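Local coordinates for protein N2152 (Neocallimastix frontalis, PDB 5U22) that probably hydrolyses glycosidic bonds of rare arabinosyl substrates, as a family 39 glycoside hydrolase from a rumen anaerobic fungus, at residues Val66-Ala71 and Arg98-Leu103; Lys86-Leu91 and Leu136-Gly141; Ile265-Arg270 and Pro322-Lys327; Asp315-Ser320 and Gly331-Asp336. All blocks are in the same frame, centred on the assembly; numbering follows the deposited sequence.

Contact 1: residues Val66-Ala71 and Arg98-Leu103; sequences VMRAPA and RVTIEL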
# COMPACT_ATOMS: atom_id res chain seq x y z
N VAL A 66 2.69 -6.48 -2.46
CA VAL A 66 4.11 -6.32 -2.16
C VAL A 66 4.28 -6.00 -0.69
O VAL A 66 3.70 -5.02 -0.20
CB VAL A 66 4.77 -5.21 -3.01
CG1 VAL A 66 6.26 -5.18 -2.73
CG2 VAL A 66 4.52 -5.44 -4.49
N MET A 67 5.08 -6.81 0.01
CA MET A 67 5.48 -6.50 1.38
C MET A 67 6.81 -5.74 1.38
O MET A 67 7.45 -5.58 0.34
CB MET A 67 5.61 -7.78 2.21
CG MET A 67 4.37 -8.64 2.23
SD MET A 67 2.92 -7.87 3.01
CE MET A 67 3.30 -8.01 4.76
N ARG A 68 7.24 -5.31 2.56
CA ARG A 68 8.56 -4.70 2.74
C ARG A 68 9.23 -5.30 3.96
O ARG A 68 8.58 -5.53 4.99
CB ARG A 68 8.44 -3.17 2.89
CG ARG A 68 9.76 -2.37 2.90
CD ARG A 68 9.37 -0.93 2.57
NE ARG A 68 10.40 0.10 2.59
CZ ARG A 68 10.52 1.02 3.56
NH1 ARG A 68 9.72 0.98 4.63
NH2 ARG A 68 11.44 1.96 3.46
N ALA A 69 10.52 -5.59 3.83
CA ALA A 69 11.24 -6.28 4.89
C ALA A 69 12.69 -5.83 4.88
O ALA A 69 13.19 -5.41 3.83
CB ALA A 69 11.15 -7.81 4.73
N PRO A 70 13.37 -5.91 6.02
CA PRO A 70 14.79 -5.52 6.07
C PRO A 70 15.68 -6.52 5.36
O PRO A 70 15.45 -7.73 5.41
CB PRO A 70 15.09 -5.51 7.58
CG PRO A 70 14.11 -6.55 8.14
CD PRO A 70 12.85 -6.29 7.35
N ALA A 71 16.74 -6.01 4.73
CA ALA A 71 17.68 -6.90 4.05
C ALA A 71 18.36 -7.85 5.03
O ALA A 71 18.68 -8.99 4.66
CB ALA A 71 18.72 -6.08 3.27
N ARG A 98 5.22 -10.23 -3.83
CA ARG A 98 6.64 -9.88 -3.83
C ARG A 98 6.98 -9.15 -2.55
O ARG A 98 6.11 -8.79 -1.76
CB ARG A 98 7.04 -8.98 -5.02
CG ARG A 98 7.25 -9.74 -6.32
CD ARG A 98 6.03 -9.65 -7.18
NE ARG A 98 5.80 -8.29 -7.67
CZ ARG A 98 4.65 -7.64 -7.52
NH1 ARG A 98 3.62 -8.21 -6.88
NH2 ARG A 98 4.52 -6.41 -8.01
N VAL A 99 8.27 -8.91 -2.33
CA VAL A 99 8.70 -8.22 -1.11
C VAL A 99 9.86 -7.29 -1.43
O VAL A 99 10.80 -7.66 -2.14
CB VAL A 99 9.06 -9.22 0.01
CG1 VAL A 99 10.15 -10.21 -0.43
CG2 VAL A 99 9.46 -8.46 1.26
N THR A 100 9.77 -6.07 -0.91
CA THR A 100 10.79 -5.04 -1.09
C THR A 100 11.96 -5.31 -0.14
O THR A 100 11.76 -5.58 1.05
CB THR A 100 10.20 -3.67 -0.79
OG1 THR A 100 9.10 -3.40 -1.68
CG2 THR A 100 11.25 -2.56 -0.92
N ILE A 101 13.19 -5.22 -0.66
CA ILE A 101 14.40 -5.34 0.15
C ILE A 101 14.81 -3.96 0.66
O ILE A 101 15.32 -3.14 -0.10
CB ILE A 101 15.54 -5.96 -0.66
CG1 ILE A 101 15.15 -7.36 -1.12
CG2 ILE A 101 16.82 -5.98 0.18
CD1 ILE A 101 16.02 -7.91 -2.24
N GLU A 102 14.67 -3.73 1.96
CA GLU A 102 15.07 -2.45 2.57
C GLU A 102 16.52 -2.56 3.04
O GLU A 102 16.81 -3.02 4.14
CB GLU A 102 14.14 -2.09 3.72
CG GLU A 102 14.35 -0.67 4.29
CD GLU A 102 13.69 -0.46 5.65
OE1 GLU A 102 13.34 -1.47 6.30
OE2 GLU A 102 13.52 0.70 6.07
N LEU A 103 17.45 -2.13 2.19
CA LEU A 103 18.87 -2.30 2.51
C LEU A 103 19.29 -1.49 3.73
O LEU A 103 20.22 -1.89 4.43
CB LEU A 103 19.73 -1.91 1.30
CG LEU A 103 19.61 -2.78 0.06
CD1 LEU A 103 20.28 -2.12 -1.15
CD2 LEU A 103 20.25 -4.13 0.32

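Contact 2: residues Lys86-Leu91 and Leu136-Gly141; sequences KVAQRL and LTNFYG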
# COMPACT_ATOMS: atom_id res chain seq x y z
N LYS A 86 14.06 -14.91 4.29
CA LYS A 86 13.08 -15.77 4.93
C LYS A 86 11.66 -15.34 4.61
O LYS A 86 10.77 -16.18 4.44
CB LYS A 86 13.29 -15.79 6.45
CG LYS A 86 14.64 -16.37 6.93
CD LYS A 86 15.12 -17.53 6.05
CE LYS A 86 14.35 -18.83 6.29
NZ LYS A 86 14.16 -19.60 5.02
N VAL A 87 11.41 -14.03 4.54
CA VAL A 87 10.06 -13.56 4.25
C VAL A 87 9.68 -13.91 2.82
O VAL A 87 8.56 -14.38 2.55
CB VAL A 87 9.95 -12.05 4.53
CG1 VAL A 87 8.62 -11.50 4.01
CG2 VAL A 87 10.09 -11.78 6.02
N ALA A 88 10.61 -13.69 1.88
CA ALA A 88 10.36 -14.06 0.49
C ALA A 88 10.06 -15.54 0.35
O ALA A 88 9.22 -15.94 -0.47
CB ALA A 88 11.56 -13.67 -0.38
N GLN A 89 10.71 -16.39 1.16
CA GLN A 89 10.38 -17.81 1.09
C GLN A 89 8.96 -18.08 1.56
O GLN A 89 8.24 -18.88 0.96
CB GLN A 89 11.37 -18.64 1.90
CG GLN A 89 11.08 -20.14 1.87
CD GLN A 89 11.14 -20.76 0.46
OE1 GLN A 89 12.09 -20.56 -0.29
NE2 GLN A 89 10.11 -21.53 0.12
N ARG A 90 8.53 -17.43 2.65
CA ARG A 90 7.15 -17.60 3.08
C ARG A 90 6.19 -17.17 1.99
O ARG A 90 5.17 -17.83 1.75
CB ARG A 90 6.87 -16.81 4.36
CG ARG A 90 7.78 -17.16 5.53
CD ARG A 90 7.20 -16.66 6.85
NE ARG A 90 6.04 -17.45 7.24
CZ ARG A 90 5.23 -17.17 8.26
NH1 ARG A 90 5.45 -16.08 9.01
NH2 ARG A 90 4.21 -17.96 8.54
N LEU A 91 6.50 -16.08 1.29
CA LEU A 91 5.59 -15.50 0.31
C LEU A 91 5.43 -16.35 -0.95
O LEU A 91 4.50 -16.10 -1.72
CB LEU A 91 6.05 -14.09 -0.07
CG LEU A 91 5.78 -13.03 1.00
CD1 LEU A 91 6.50 -11.72 0.67
CD2 LEU A 91 4.27 -12.80 1.14
N LEU A 136 15.54 -17.29 -5.10
CA LEU A 136 14.25 -16.64 -5.15
C LEU A 136 14.28 -15.46 -6.10
O LEU A 136 15.28 -14.74 -6.19
CB LEU A 136 13.82 -16.17 -3.76
CG LEU A 136 13.71 -17.28 -2.70
CD1 LEU A 136 13.91 -16.69 -1.31
CD2 LEU A 136 12.36 -17.98 -2.79
N THR A 137 13.18 -15.26 -6.83
CA THR A 137 13.04 -14.11 -7.70
C THR A 137 11.75 -13.34 -7.41
O THR A 137 11.30 -12.56 -8.24
CB THR A 137 13.07 -14.53 -9.18
OG1 THR A 137 12.14 -15.60 -9.39
CG2 THR A 137 14.47 -14.98 -9.58
N ASN A 138 11.14 -13.55 -6.24
CA ASN A 138 9.95 -12.78 -5.88
C ASN A 138 10.28 -11.54 -5.06
O ASN A 138 9.44 -11.07 -4.27
CB ASN A 138 8.92 -13.66 -5.16
CG ASN A 138 9.47 -14.32 -3.91
OD1 ASN A 138 10.68 -14.42 -3.71
ND2 ASN A 138 8.56 -14.79 -3.05
N PHE A 139 11.47 -10.99 -5.22
CA PHE A 139 11.75 -9.68 -4.66
C PHE A 139 11.25 -8.60 -5.60
O PHE A 139 11.26 -8.75 -6.82
CB PHE A 139 13.25 -9.50 -4.41
CG PHE A 139 13.85 -10.60 -3.58
CD1 PHE A 139 13.68 -10.63 -2.21
CD2 PHE A 139 14.59 -11.61 -4.19
CE1 PHE A 139 14.25 -11.64 -1.44
CE2 PHE A 139 15.15 -12.62 -3.44
CZ PHE A 139 14.98 -12.64 -2.06
N TYR A 140 10.78 -7.51 -5.00
CA TYR A 140 10.27 -6.36 -5.73
C TYR A 140 11.40 -5.47 -6.23
O TYR A 140 11.29 -4.86 -7.30
CB TYR A 140 9.35 -5.57 -4.80
CG TYR A 140 8.53 -4.45 -5.40
CD1 TYR A 140 7.63 -4.69 -6.44
CD2 TYR A 140 8.60 -3.17 -4.87
CE1 TYR A 140 6.84 -3.65 -6.95
CE2 TYR A 140 7.81 -2.14 -5.37
CZ TYR A 140 6.95 -2.39 -6.40
OH TYR A 140 6.17 -1.35 -6.87
N GLY A 141 12.47 -5.37 -5.45
CA GLY A 141 13.61 -4.57 -5.84
C GLY A 141 14.51 -4.36 -4.64
O GLY A 141 14.18 -4.72 -3.51
O HOH W 1 5.66 -15.10 -4.07

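Contact 3: residues Ile265-Arg270 and Pro322-Lys327; sequences IGRFER and PNENSK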
# COMPACT_ATOMS: atom_id res chain seq x y z
N ILE A 265 -6.48 3.30 -0.09
CA ILE A 265 -6.78 2.34 -1.14
C ILE A 265 -7.44 3.04 -2.33
O ILE A 265 -7.01 2.89 -3.48
CB ILE A 265 -7.67 1.21 -0.59
CG1 ILE A 265 -6.86 0.31 0.36
CG2 ILE A 265 -8.29 0.41 -1.72
CD1 ILE A 265 -7.71 -0.61 1.23
N GLY A 266 -8.48 3.82 -2.07
CA GLY A 266 -9.16 4.50 -3.16
C GLY A 266 -8.24 5.40 -3.96
O GLY A 266 -8.24 5.38 -5.19
N ARG A 267 -7.39 6.18 -3.26
CA ARG A 267 -6.56 7.15 -3.97
C ARG A 267 -5.38 6.49 -4.65
O ARG A 267 -5.05 6.84 -5.79
CB ARG A 267 -6.12 8.25 -2.99
CG ARG A 267 -7.31 9.10 -2.53
CD ARG A 267 -7.05 9.91 -1.27
NE ARG A 267 -8.31 10.29 -0.64
CZ ARG A 267 -8.43 11.13 0.39
NH1 ARG A 267 -7.34 11.69 0.92
NH2 ARG A 267 -9.63 11.39 0.90
N PHE A 268 -4.75 5.49 -4.01
CA PHE A 268 -3.71 4.72 -4.69
C PHE A 268 -4.25 4.09 -5.97
O PHE A 268 -3.58 4.11 -7.01
CB PHE A 268 -3.16 3.62 -3.78
CG PHE A 268 -2.32 4.13 -2.63
CD1 PHE A 268 -2.20 5.48 -2.37
CD2 PHE A 268 -1.67 3.23 -1.80
CE1 PHE A 268 -1.44 5.94 -1.30
CE2 PHE A 268 -0.90 3.68 -0.74
CZ PHE A 268 -0.79 5.05 -0.48
N GLU A 269 -5.45 3.51 -5.91
CA GLU A 269 -6.02 2.92 -7.12
C GLU A 269 -6.34 3.99 -8.15
O GLU A 269 -6.12 3.79 -9.35
CB GLU A 269 -7.27 2.11 -6.78
CG GLU A 269 -7.01 0.86 -5.93
CD GLU A 269 -6.40 -0.30 -6.72
OE1 GLU A 269 -6.30 -0.20 -7.98
OE2 GLU A 269 -6.02 -1.30 -6.08
N ARG A 270 -6.84 5.14 -7.70
CA ARG A 270 -7.20 6.21 -8.64
C ARG A 270 -5.99 6.67 -9.44
O ARG A 270 -6.11 7.00 -10.63
CB ARG A 270 -7.81 7.38 -7.87
CG ARG A 270 -8.20 8.58 -8.71
CD ARG A 270 -9.09 9.54 -7.90
NE ARG A 270 -10.25 8.86 -7.32
CZ ARG A 270 -10.50 8.78 -6.01
NH1 ARG A 270 -9.70 9.38 -5.12
NH2 ARG A 270 -11.56 8.12 -5.58
N PRO A 322 -16.41 12.72 -2.03
CA PRO A 322 -16.67 14.13 -1.68
C PRO A 322 -15.51 15.07 -1.99
O PRO A 322 -15.73 16.14 -2.58
CB PRO A 322 -16.99 14.05 -0.19
CG PRO A 322 -17.65 12.72 -0.04
CD PRO A 322 -16.85 11.81 -0.95
N ASN A 323 -14.28 14.69 -1.61
CA ASN A 323 -13.10 15.51 -1.87
C ASN A 323 -11.84 14.69 -1.60
O ASN A 323 -11.46 14.51 -0.43
CB ASN A 323 -13.10 16.77 -0.99
CG ASN A 323 -11.88 17.65 -1.23
OD1 ASN A 323 -11.09 17.42 -2.14
ND2 ASN A 323 -11.73 18.69 -0.41
N GLU A 324 -11.21 14.17 -2.65
CA GLU A 324 -10.03 13.33 -2.45
C GLU A 324 -8.82 14.12 -1.95
O GLU A 324 -7.82 13.51 -1.56
CB GLU A 324 -9.64 12.62 -3.75
CG GLU A 324 -9.04 13.55 -4.80
CD GLU A 324 -8.12 12.80 -5.75
OE1 GLU A 324 -7.81 11.62 -5.46
OE2 GLU A 324 -7.70 13.39 -6.78
N ASN A 325 -8.89 15.45 -1.96
CA ASN A 325 -7.79 16.28 -1.47
C ASN A 325 -8.04 16.75 -0.05
O ASN A 325 -7.80 17.91 0.29
CB ASN A 325 -7.59 17.47 -2.40
CG ASN A 325 -7.30 17.04 -3.81
OD1 ASN A 325 -6.30 16.38 -4.07
ND2 ASN A 325 -8.19 17.39 -4.74
N SER A 326 -8.51 15.84 0.81
CA SER A 326 -8.93 16.15 2.17
C SER A 326 -8.96 14.84 2.95
O SER A 326 -8.60 13.79 2.42
CB SER A 326 -10.31 16.80 2.18
OG SER A 326 -11.30 15.81 1.97
N LYS A 327 -9.42 14.90 4.19
CA LYS A 327 -9.55 13.70 5.00
C LYS A 327 -10.79 12.87 4.68
O LYS A 327 -10.95 11.80 5.26
CB LYS A 327 -9.56 14.06 6.49
CG LYS A 327 -8.28 14.75 6.94
CD LYS A 327 -8.29 15.05 8.43
CE LYS A 327 -6.89 15.38 8.92
NZ LYS A 327 -6.33 16.56 8.21
O HOH W 2 -5.27 13.02 -0.87

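Contact 4: residues Asp315-Ser320 and Gly331-Asp336; sequences DMVSVS and GAASVD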
# COMPACT_ATOMS: atom_id res chain seq x y z
N ASP A 315 -11.92 -5.38 -13.26
CA ASP A 315 -11.35 -4.06 -13.47
C ASP A 315 -11.68 -3.15 -12.31
O ASP A 315 -12.81 -3.16 -11.81
CB ASP A 315 -11.89 -3.41 -14.74
CG ASP A 315 -11.44 -4.11 -15.98
OD1 ASP A 315 -10.30 -4.61 -16.00
OD2 ASP A 315 -12.23 -4.14 -16.95
N MET A 316 -10.72 -2.31 -11.92
CA MET A 316 -11.03 -1.20 -11.03
C MET A 316 -11.67 -0.09 -11.84
O MET A 316 -11.27 0.17 -12.98
CB MET A 316 -9.76 -0.69 -10.33
CG MET A 316 -8.94 -1.78 -9.67
SD MET A 316 -9.89 -2.71 -8.44
CE MET A 316 -10.27 -1.38 -7.28
N VAL A 317 -12.69 0.55 -11.27
CA VAL A 317 -13.43 1.60 -11.97
C VAL A 317 -13.45 2.86 -11.11
O VAL A 317 -13.21 2.83 -9.90
CB VAL A 317 -14.86 1.18 -12.32
CG1 VAL A 317 -14.83 0.02 -13.30
CG2 VAL A 317 -15.64 0.78 -11.07
N SER A 318 -13.79 3.98 -11.76
CA SER A 318 -13.65 5.28 -11.13
C SER A 318 -14.67 5.49 -10.02
O SER A 318 -15.85 5.15 -10.15
CB SER A 318 -13.77 6.39 -12.17
OG SER A 318 -12.63 6.39 -13.02
N VAL A 319 -14.20 6.05 -8.92
CA VAL A 319 -15.02 6.45 -7.79
C VAL A 319 -14.86 7.95 -7.63
O VAL A 319 -13.72 8.44 -7.55
CB VAL A 319 -14.61 5.73 -6.49
CG1 VAL A 319 -15.39 6.30 -5.30
CG2 VAL A 319 -14.82 4.21 -6.62
N SER A 320 -15.97 8.67 -7.58
CA SER A 320 -15.89 10.10 -7.34
C SER A 320 -16.33 10.39 -5.91
O SER A 320 -17.52 10.20 -5.59
CB SER A 320 -16.76 10.88 -8.33
OG SER A 320 -16.79 12.26 -7.99
N GLY A 331 -12.87 5.60 -1.57
CA GLY A 331 -12.86 4.15 -1.72
C GLY A 331 -12.57 3.71 -3.13
O GLY A 331 -12.19 4.50 -4.00
N ALA A 332 -12.75 2.41 -3.36
CA ALA A 332 -12.40 1.80 -4.63
C ALA A 332 -13.47 0.81 -5.04
O ALA A 332 -14.14 0.21 -4.20
CB ALA A 332 -11.04 1.09 -4.56
N ALA A 333 -13.60 0.62 -6.35
CA ALA A 333 -14.67 -0.22 -6.87
C ALA A 333 -14.13 -1.11 -7.97
O ALA A 333 -13.25 -0.70 -8.74
CB ALA A 333 -15.82 0.62 -7.42
N SER A 334 -14.66 -2.33 -8.05
CA SER A 334 -14.26 -3.27 -9.09
C SER A 334 -15.50 -3.83 -9.78
O SER A 334 -16.58 -3.93 -9.19
CB SER A 334 -13.41 -4.41 -8.52
OG SER A 334 -14.18 -5.20 -7.62
N VAL A 335 -15.34 -4.16 -11.06
CA VAL A 335 -16.39 -4.81 -11.85
C VAL A 335 -15.79 -6.03 -12.50
O VAL A 335 -14.72 -5.95 -13.11
CB VAL A 335 -16.98 -3.88 -12.92
CG1 VAL A 335 -18.02 -4.64 -13.75
CG2 VAL A 335 -17.58 -2.63 -12.31
N ASP A 336 -16.48 -7.17 -12.39
CA ASP A 336 -16.02 -8.44 -12.95
C ASP A 336 -17.15 -9.05 -13.77
O ASP A 336 -18.14 -9.52 -13.21
CB ASP A 336 -15.58 -9.39 -11.83
CG ASP A 336 -14.95 -10.67 -12.35
OD1 ASP A 336 -15.30 -11.14 -13.46
OD2 ASP A 336 -14.09 -11.23 -11.64
O HOH W 3 -11.54 2.09 -7.79

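Contact 1: residues Val66-Ala71 and Arg98-Leu103
Strands 66-70 and 98-102 lie side by side in the parallel sheet of the TIM barrel, where Met67 meets Val99 and Arg68 meets Thr100. The backbone bonds alternate in the parallel manner. Met67 N gives its hydrogen to Arg98 O at 2.8 Å, and Met67 O takes one from Thr100 N at 2.7 Å. Ala69 continues the pattern with Thr100 O and Glu102 N. Ala71 N closes it on Glu102 O.

The helix 84-91 links the two strands, so this is a beta-alpha-beta unit. Met67, Ala69, Val99 and Ile101 face the helical layer. Ala69 CB touches Val99 CG2 at 3.9 Å. Further on, Ala71 CB meets Ile101 CG2 at 3.6 Å, and Phe127 of helix 117-134 covers both residues.

Val66, Arg68, Thr100 and Glu102 face the inside of the barrel. Arg68 CG is anti to the backbone N (chi1 -172°), and the chain runs extended past Thr100 CB. Glu102 OE2 sits over a face of the Arg68 guanidinium, 3.6 Å from Arg68 NH2. This salt bridge is one of charge alone, since no N-H points at the oxygen. The N-H groups of Arg68 are used by Glu143, Glu246 and Asn146. Arg68 itself is near a bound BTB, a buffer molecule, in what is probably the active-site pocket at the C-terminal ends of the strands. At the start of the strands, Val66 CG2 lies over a face of the Arg98 guanidinium, 3.7 Å from Arg98 NH2. Arg98 NH1 bonds to Gly96 O and Asn65 OD1.

Contact 2: residues Lys86-Leu91 and Leu136-Gly141
Asn138 turns its CG between its backbone N and carbonyl carbon (chi1 57°), which brings the amide up to Ala88 of the helix. Phe139 has its CG anti to the carbonyl carbon (chi1 -53°), and this swings the ring toward the same alanine. Asn138 ND2 donates to Ala88 O at 2.9 Å. The bond is nearly straight, with an angle of 171° at the hydrogen. The oxygen lies in the amide plane of Asn138, while the nitrogen is tilted from the carbonyl plane of Ala88.

A water accepts from Asn138 ND2 at 3.1 Å and lies 2.8 Å from Leu91 O. The amide nitrogen thus bonds to Ala88 O directly and meets a water next to Leu91 O.

Helix 84-91 packs here on the outside of the TIM barrel, against the loop that leads into strand 139-143 and the start of that strand. Strand 98-102 lies beside that strand in the barrel, and its Val99 touches both Ala88 and Leu91.

Ala88 CB is the centre of the apolar part. Phe139 CE1 approaches it obliquely at 3.5 Å, and Leu136 CD1 lies at 3.9 Å. Asn138 OD1 also comes within 3.5 Å of Ala88 CB. That oxygen is buried and has no hydrogen-bond partner in the model. At the outer edge, Gln89 crosses Leu136 at about a right angle, with Gln89 OE1 3.6 Å from Leu136 CD2.

Contact 3: residues Ile265-Arg270 and Pro322-Lys327
Among the hydrogen bonds, Arg267 NH1 and Arg267 NH2 both reach Ser326 O, at 2.9 and 3.0 Å. Both bonds are bent, 142° and 135° at the hydrogen. A water takes a weak bond from Arg267 NH1 and lies close to Glu324 O.

As a face contact, Glu324 O sits 3.0 Å above the centre of the Arg267 guanidinium.

The salt bridge is between Arg270 NH1 and Glu324 OE1, also 3.0 Å long. Glu324 CG sits between its backbone N and carbonyl carbon (chi1 72°), and the chain runs extended to Arg270. The nitrogen comes from above the carboxylate plane, and the two flat groups stand nearly perpendicular. Arg270 has a second salt bridge, to Asp330, and Arg267 NE pairs with the same residue. Glu324 has further bonds to Tyr271 and Ser222.

Within the loop, Ser326 OG donates to Asn323 O, and Asn325 N to Asn323 OD1, an Asx turn.

This loop joins the two strands of the hairpin 315-320 and 330-336 in the beta sandwich, while helix 258-270 belongs to the TIM barrel. Two arginines one turn apart thus tie the domains together, with their charge probably balanced by Glu324 and Asp330.

Contact 4: residues Asp315-Ser320 and Gly331-Asp336
Asp315 and Val335 form a hydrogen-bonded antiparallel pair, with both backbone bonds made between them. Asp315 N donates to Val335 O at 2.9 Å, and Val335 N returns a bond to Asp315 O at 2.8 Å. Val317 N then donates to Ala333 O, also at 2.9 Å. The return bond of this pair, Ala333 N to Val317 O, is not made directly. Ala333 N donates to a water at 2.9 Å, and that water lies 2.8 Å from Val317 O. Between the bonded pairs, Met316 CA and Ser334 CA add C-H...O contacts to Ala333 O and Asp315 O.

The strands belong to a beta hairpin in the sandwich sheet. On the other edge of 315-320, Met316 bonds to Ile33 and Arg34, Ser318 to Ala31 and Asp28, and Ser320 to Thr26. Val319 O accepts from Arg270 NH2.

Val317, Ala333 and Val335 share one face. Val317 CG2 touches Ala333 CB at 3.7 Å. Val319 CG2 meets the same methyl, and Phe344 of the next strand covers that spot. On the opposite face, Met316 bends at chi2 and chi3, which brings CE to 3.8 Å from Ala332 CB.

Direct bonding thus gives way to a water as the strands diverge toward Val319 and Gly331. The water accepts from Ala333 N and probably reaches Val317 O, where the chains are too far apart to bond directly.

How the contacts relate
Contacts 1 and 2 lie in the TIM barrel, with centres 8 Å apart. They share the sheet, since Val99 O probably bonds to Tyr140 N, and Ile101 N to Gly141 O. The two contacts cross along the chain, their segments alternating. The centres of contacts 3 and 4 are 12 Å apart, both across the chain's centre from contact 1. They share a hairpin, whose loop is in contact 3 and whose strands form contact 4. A probable bond of 2.9 Å from Arg270 NH2 to Val319 O joins them. Contacts 1 and 3 are about 26 Å apart between centres. Contact 1 reaches the probable substrate pocket: the Arg68 side chain is about 5 Å from the bound BTB.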